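Local coordinates for protein dally-like, isoform A (Drosophila melanogaster, PDB 6XTZ) that probably acts as a cell-surface proteoglycan of the glypican family, binding Wnt and Hedgehog proteins and shielding the Wnt palmitoleate to enable signalling at a distance, at residues A[220-233]-A[250-262]. The protein carries 5 engineered substitutions. Numbering follows the deposited sequence.
Sequences VRLNADCTGALTKM and YCVNVIKGCLHYQ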
loop_
_atom_site.group_PDB
_atom_site.type_symbol
_atom_site.label_atom_id
_atom_site.label_comp_id
_atom_site.label_asym_id
_atom_site.label_seq_id
_atom_site.Cartn_x
_atom_site.Cartn_y
_atom_site.Cartn_z
ATOM N N VAL A 220 -3.022 -4.123 -17.726
ATOM C CA VAL A 220 -2.112 -5.065 -18.367
ATOM C C VAL A 220 -2.913 -6.268 -18.846
ATOM O O VAL A 220 -3.487 -7.006 -18.037
ATOM C CB VAL A 220 -0.990 -5.494 -17.411
ATOM C CG1 VAL A 220 0.047 -6.324 -18.152
ATOM C CG2 VAL A 220 -0.345 -4.274 -16.770
ATOM N N ARG A 221 -2.946 -6.469 -20.159
ATOM C CA ARG A 221 -3.662 -7.585 -20.754
ATOM C C ARG A 221 -2.771 -8.819 -20.824
ATOM O O ARG A 221 -1.544 -8.720 -20.910
ATOM C CB ARG A 221 -4.155 -7.227 -22.157
ATOM C CG ARG A 221 -5.100 -6.040 -22.207
ATOM C CD ARG A 221 -5.485 -5.709 -23.640
ATOM N NE ARG A 221 -6.425 -4.596 -23.718
ATOM C CZ ARG A 221 -6.066 -3.319 -23.809
ATOM N NH1 ARG A 221 -6.992 -2.372 -23.876
ATOM N NH2 ARG A 221 -4.782 -2.989 -23.833
ATOM N N LEU A 222 -3.404 -9.986 -20.783
ATOM C CA LEU A 222 -2.679 -11.232 -20.981
ATOM C C LEU A 222 -2.157 -11.311 -22.412
ATOM O O LEU A 222 -2.766 -10.786 -23.347
ATOM C CB LEU A 222 -3.584 -12.426 -20.679
ATOM C CG LEU A 222 -4.186 -12.445 -19.274
ATOM C CD1 LEU A 222 -5.090 -13.654 -19.086
ATOM C CD2 LEU A 222 -3.090 -12.428 -18.225
ATOM N N ASN A 223 -1.010 -11.961 -22.578
ATOM C CA ASN A 223 -0.383 -12.085 -23.885
ATOM C C ASN A 223 -0.749 -13.417 -24.535
ATOM O O ASN A 223 -1.359 -14.296 -23.921
ATOM C CB ASN A 223 1.140 -11.931 -23.775
ATOM C CG ASN A 223 1.764 -12.899 -22.786
ATOM O OD1 ASN A 223 1.369 -14.062 -22.690
ATOM N ND2 ASN A 223 2.754 -12.419 -22.044
ATOM N N ALA A 224 -0.356 -13.555 -25.804
ATOM C CA ALA A 224 -0.687 -14.757 -26.565
ATOM C C ALA A 224 -0.044 -16.003 -25.971
ATOM O O ALA A 224 -0.638 -17.087 -26.021
ATOM C CB ALA A 224 -0.265 -14.586 -28.022
ATOM N N ASP A 225 1.159 -15.876 -25.404
ATOM C CA ASP A 225 1.804 -17.035 -24.796
ATOM C C ASP A 225 1.009 -17.561 -23.609
ATOM O O ASP A 225 1.037 -18.765 -23.328
ATOM C CB ASP A 225 3.230 -16.690 -24.367
ATOM C CG ASP A 225 4.163 -16.495 -25.548
ATOM O OD1 ASP A 225 3.704 -16.630 -26.703
ATOM O OD2 ASP A 225 5.357 -16.211 -25.324
ATOM N N CYS A 226 0.294 -16.680 -22.905
ATOM C CA CYS A 226 -0.540 -17.131 -21.797
ATOM C C CYS A 226 -1.731 -17.936 -22.295
ATOM O O CYS A 226 -2.106 -18.942 -21.681
ATOM C CB CYS A 226 -1.019 -15.937 -20.970
ATOM S SG CYS A 226 -2.453 -16.307 -19.930
ATOM N N THR A 227 -2.343 -17.503 -23.400
ATOM C CA THR A 227 -3.508 -18.204 -23.928
ATOM C C THR A 227 -3.183 -19.658 -24.244
ATOM O O THR A 227 -3.965 -20.558 -23.924
ATOM C CB THR A 227 -4.030 -17.492 -25.176
ATOM O OG1 THR A 227 -4.277 -16.113 -24.873
ATOM C CG2 THR A 227 -5.322 -18.137 -25.657
ATOM N N GLY A 228 -2.021 -19.909 -24.852
ATOM C CA GLY A 228 -1.665 -21.274 -25.209
ATOM C C GLY A 228 -1.523 -22.180 -24.001
ATOM O O GLY A 228 -2.102 -23.269 -23.953
ATOM N N ALA A 229 -0.748 -21.743 -23.006
ATOM C CA ALA A 229 -0.543 -22.558 -21.814
ATOM C C ALA A 229 -1.824 -22.706 -21.005
ATOM O O ALA A 229 -2.031 -23.738 -20.357
ATOM C CB ALA A 229 0.561 -21.955 -20.947
ATOM N N LEU A 230 -2.692 -21.693 -21.034
ATOM C CA LEU A 230 -3.920 -21.737 -20.247
ATOM C C LEU A 230 -4.889 -22.783 -20.786
ATOM O O LEU A 230 -5.534 -23.498 -20.011
ATOM C CB LEU A 230 -4.568 -20.353 -20.234
ATOM C CG LEU A 230 -5.653 -20.060 -19.201
ATOM C CD1 LEU A 230 -5.095 -20.213 -17.797
ATOM C CD2 LEU A 230 -6.199 -18.657 -19.409
ATOM N N THR A 231 -5.001 -22.889 -22.109
ATOM C CA THR A 231 -5.939 -23.837 -22.701
ATOM C C THR A 231 -5.425 -25.267 -22.613
ATOM O O THR A 231 -6.210 -26.196 -22.387
ATOM C CB THR A 231 -6.208 -23.461 -24.153
ATOM O OG1 THR A 231 -5.000 -23.602 -24.906
ATOM C CG2 THR A 231 -6.659 -22.031 -24.227
ATOM N N LYS A 232 -4.116 -25.464 -22.796
ATOM C CA LYS A 232 -3.538 -26.791 -22.611
ATOM C C LYS A 232 -3.758 -27.295 -21.193
ATOM O O LYS A 232 -3.936 -28.501 -20.980
ATOM C CB LYS A 232 -2.046 -26.764 -22.948
ATOM C CG LYS A 232 -1.369 -28.126 -22.916
ATOM C CD LYS A 232 0.117 -28.006 -23.213
ATOM C CE LYS A 232 0.809 -29.355 -23.142
ATOM N NZ LYS A 232 2.272 -29.246 -23.395
ATOM N N MET A 233 -3.775 -26.388 -20.215
ATOM C CA MET A 233 -3.962 -26.782 -18.826
ATOM C C MET A 233 -5.427 -27.061 -18.518
ATOM O O MET A 233 -5.753 -28.074 -17.892
ATOM C CB MET A 233 -3.412 -25.693 -17.898
ATOM C CG MET A 233 -3.508 -26.002 -16.411
ATOM S SD MET A 233 -5.046 -25.449 -15.651
ATOM C CE MET A 233 -5.013 -23.700 -16.042
ATOM N N TYR A 250 0.232 -27.986 -11.508
ATOM C CA TYR A 250 0.229 -27.669 -12.931
ATOM C C TYR A 250 -0.568 -26.398 -13.202
ATOM O O TYR A 250 -0.107 -25.505 -13.924
ATOM C CB TYR A 250 -0.330 -28.856 -13.721
ATOM C CG TYR A 250 -0.478 -28.624 -15.209
ATOM C CD1 TYR A 250 0.462 -27.888 -15.921
ATOM C CD2 TYR A 250 -1.551 -29.165 -15.906
ATOM C CE1 TYR A 250 0.324 -27.680 -17.280
ATOM C CE2 TYR A 250 -1.693 -28.967 -17.265
ATOM C CZ TYR A 250 -0.754 -28.224 -17.947
ATOM O OH TYR A 250 -0.894 -28.022 -19.301
ATOM N N CYS A 251 -1.764 -26.293 -12.616
ATOM C CA CYS A 251 -2.560 -25.079 -12.771
ATOM C C CYS A 251 -1.837 -23.865 -12.201
ATOM O O CYS A 251 -1.820 -22.797 -12.825
ATOM C CB CYS A 251 -3.922 -25.255 -12.098
ATOM S SG CYS A 251 -4.995 -23.799 -12.176
ATOM N N VAL A 252 -1.235 -24.006 -11.016
ATOM C CA VAL A 252 -0.576 -22.868 -10.379
ATOM C C VAL A 252 0.578 -22.364 -11.239
ATOM O O VAL A 252 0.764 -21.153 -11.405
ATOM C CB VAL A 252 -0.103 -23.240 -8.960
ATOM C CG1 VAL A 252 0.768 -22.136 -8.381
ATOM C CG2 VAL A 252 -1.298 -23.502 -8.056
ATOM N N ASN A 253 1.363 -23.284 -11.806
ATOM C CA ASN A 253 2.482 -22.877 -12.650
ATOM C C ASN A 253 2.012 -22.137 -13.894
ATOM O O ASN A 253 2.691 -21.216 -14.361
ATOM C CB ASN A 253 3.315 -24.097 -13.043
ATOM C CG ASN A 253 4.196 -24.586 -11.916
ATOM O OD1 ASN A 253 4.628 -23.804 -11.069
ATOM N ND2 ASN A 253 4.471 -25.885 -11.899
ATOM N N VAL A 254 0.858 -22.518 -14.444
ATOM C CA VAL A 254 0.352 -21.852 -15.640
ATOM C C VAL A 254 -0.117 -20.441 -15.305
ATOM O O VAL A 254 0.226 -19.475 -15.997
ATOM C CB VAL A 254 -0.768 -22.685 -16.288
ATOM C CG1 VAL A 254 -1.396 -21.925 -17.446
ATOM C CG2 VAL A 254 -0.219 -24.021 -16.764
ATOM N N ILE A 255 -0.905 -20.299 -14.237
ATOM C CA ILE A 255 -1.392 -18.975 -13.859
ATOM C C ILE A 255 -0.233 -18.078 -13.444
ATOM O O ILE A 255 -0.227 -16.876 -13.738
ATOM C CB ILE A 255 -2.452 -19.083 -12.748
ATOM C CG1 ILE A 255 -3.509 -20.125 -13.115
ATOM C CG2 ILE A 255 -3.116 -17.733 -12.524
ATOM C CD1 ILE A 255 -4.321 -19.765 -14.334
ATOM N N LYS A 256 0.768 -18.641 -12.760
ATOM C CA LYS A 256 1.950 -17.859 -12.405
ATOM C C LYS A 256 2.639 -17.307 -13.647
ATOM O O LYS A 256 3.133 -16.174 -13.639
ATOM C CB LYS A 256 2.927 -18.705 -11.587
ATOM C CG LYS A 256 2.597 -18.790 -10.108
ATOM C CD LYS A 256 3.773 -19.348 -9.320
ATOM C CE LYS A 256 3.564 -19.193 -7.823
ATOM N NZ LYS A 256 4.791 -19.546 -7.059
ATOM N N GLY A 257 2.678 -18.091 -14.725
ATOM C CA GLY A 257 3.272 -17.599 -15.957
ATOM C C GLY A 257 2.408 -16.560 -16.643
ATOM O O GLY A 257 2.915 -15.557 -17.151
ATOM N N CYS A 258 1.092 -16.789 -16.674
ATOM C CA CYS A 258 0.179 -15.791 -17.218
ATOM C C CYS A 258 0.302 -14.466 -16.475
ATOM O O CYS A 258 0.241 -13.393 -17.087
ATOM C CB CYS A 258 -1.260 -16.305 -17.155
ATOM S SG CYS A 258 -1.705 -17.485 -18.453
ATOM N N LEU A 259 0.487 -14.522 -15.156
ATOM C CA LEU A 259 0.591 -13.331 -14.322
ATOM C C LEU A 259 2.030 -13.041 -13.907
ATOM O O LEU A 259 2.259 -12.399 -12.876
ATOM C CB LEU A 259 -0.297 -13.474 -13.087
ATOM C CG LEU A 259 -1.747 -13.897 -13.329
ATOM C CD1 LEU A 259 -2.504 -13.959 -12.008
ATOM C CD2 LEU A 259 -2.434 -12.951 -14.302
ATOM N N HIS A 260 3.008 -13.498 -14.692
ATOM C CA HIS A 260 4.404 -13.326 -14.307
ATOM C C HIS A 260 4.856 -11.875 -14.377
ATOM O O HIS A 260 5.859 -11.523 -13.749
ATOM C CB HIS A 260 5.310 -14.193 -15.182
ATOM C CG HIS A 260 6.730 -14.244 -14.708
ATOM N ND1 HIS A 260 7.079 -14.712 -13.460
ATOM C CD2 HIS A 260 7.885 -13.876 -15.309
ATOM C CE1 HIS A 260 8.391 -14.635 -13.315
ATOM N NE2 HIS A 260 8.903 -14.131 -14.422
ATOM N N TYR A 261 4.142 -11.024 -15.118
ATOM C CA TYR A 261 4.472 -9.605 -15.139
ATOM C C TYR A 261 4.299 -8.948 -13.775
ATOM O O TYR A 261 4.717 -7.797 -13.602
ATOM C CB TYR A 261 3.617 -8.879 -16.182
ATOM C CG TYR A 261 2.130 -8.879 -15.893
ATOM C CD1 TYR A 261 1.315 -9.915 -16.332
ATOM C CD2 TYR A 261 1.539 -7.834 -15.193
ATOM C CE1 TYR A 261 -0.045 -9.916 -16.071
ATOM C CE2 TYR A 261 0.183 -7.826 -14.930
ATOM C CZ TYR A 261 -0.604 -8.868 -15.370
ATOM O OH TYR A 261 -1.954 -8.857 -15.107
ATOM N N GLN A 262 3.699 -9.646 -12.813
ATOM C CA GLN A 262 3.503 -9.147 -11.461
ATOM C C GLN A 262 4.579 -9.628 -10.495
ATOM O O GLN A 262 4.412 -9.476 -9.281
ATOM C CB GLN A 262 2.127 -9.571 -10.943
ATOM C CG GLN A 262 0.967 -9.122 -11.806
ATOM C CD GLN A 262 -0.341 -9.774 -11.401
ATOM O OE1 GLN A 262 -0.363 -10.693 -10.586
ATOM N NE2 GLN A 262 -1.438 -9.301 -11.974
HETATM O O HOH W 1 0.442 -12.937 -19.867
HETATM O O HOH W 2 0.070 -25.648 -20.419
#
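An antiparallel helix pair in the glypican ectodomain, helices 224-233 and 250-258 with axes 9.3 Å apart, is locked by the C226–C258 disulfide. Its SG–SG bond of 2.0 Å has a torsion of 92°, near the preferred 90°, with the two CA atoms only 4.8 Å apart. At the other end M233 is a knob among Y250, C251, V254 and I255: its flexible thioether chain bends, putting CG over one face of the Y250 ring, 3.8 Å from the centroid, while SD rests on C251 CB. C251 is itself disulfide-bonded to C468. Small A229 leaves room for V254 CG1, and L230 CD1 meets I255 CD1 at 3.6 Å. In the following 3-10 turn, Y261 (chi1 64°, CG between backbone N and carbonyl carbon) offers one face to V220 CG1, a CH-pi contact; Q262 CG covers the opposite face. A leucine in place of Y261 would probably leave V220 without its flat platform and the Q262 amide without its weak bond to the phenol oxygen. Covalent and apolar contacts thus hold the helices directly; polar links pass through water, one joining N223 N to C258 O, another Y250 OH to A229 O, already bonded to M233 N.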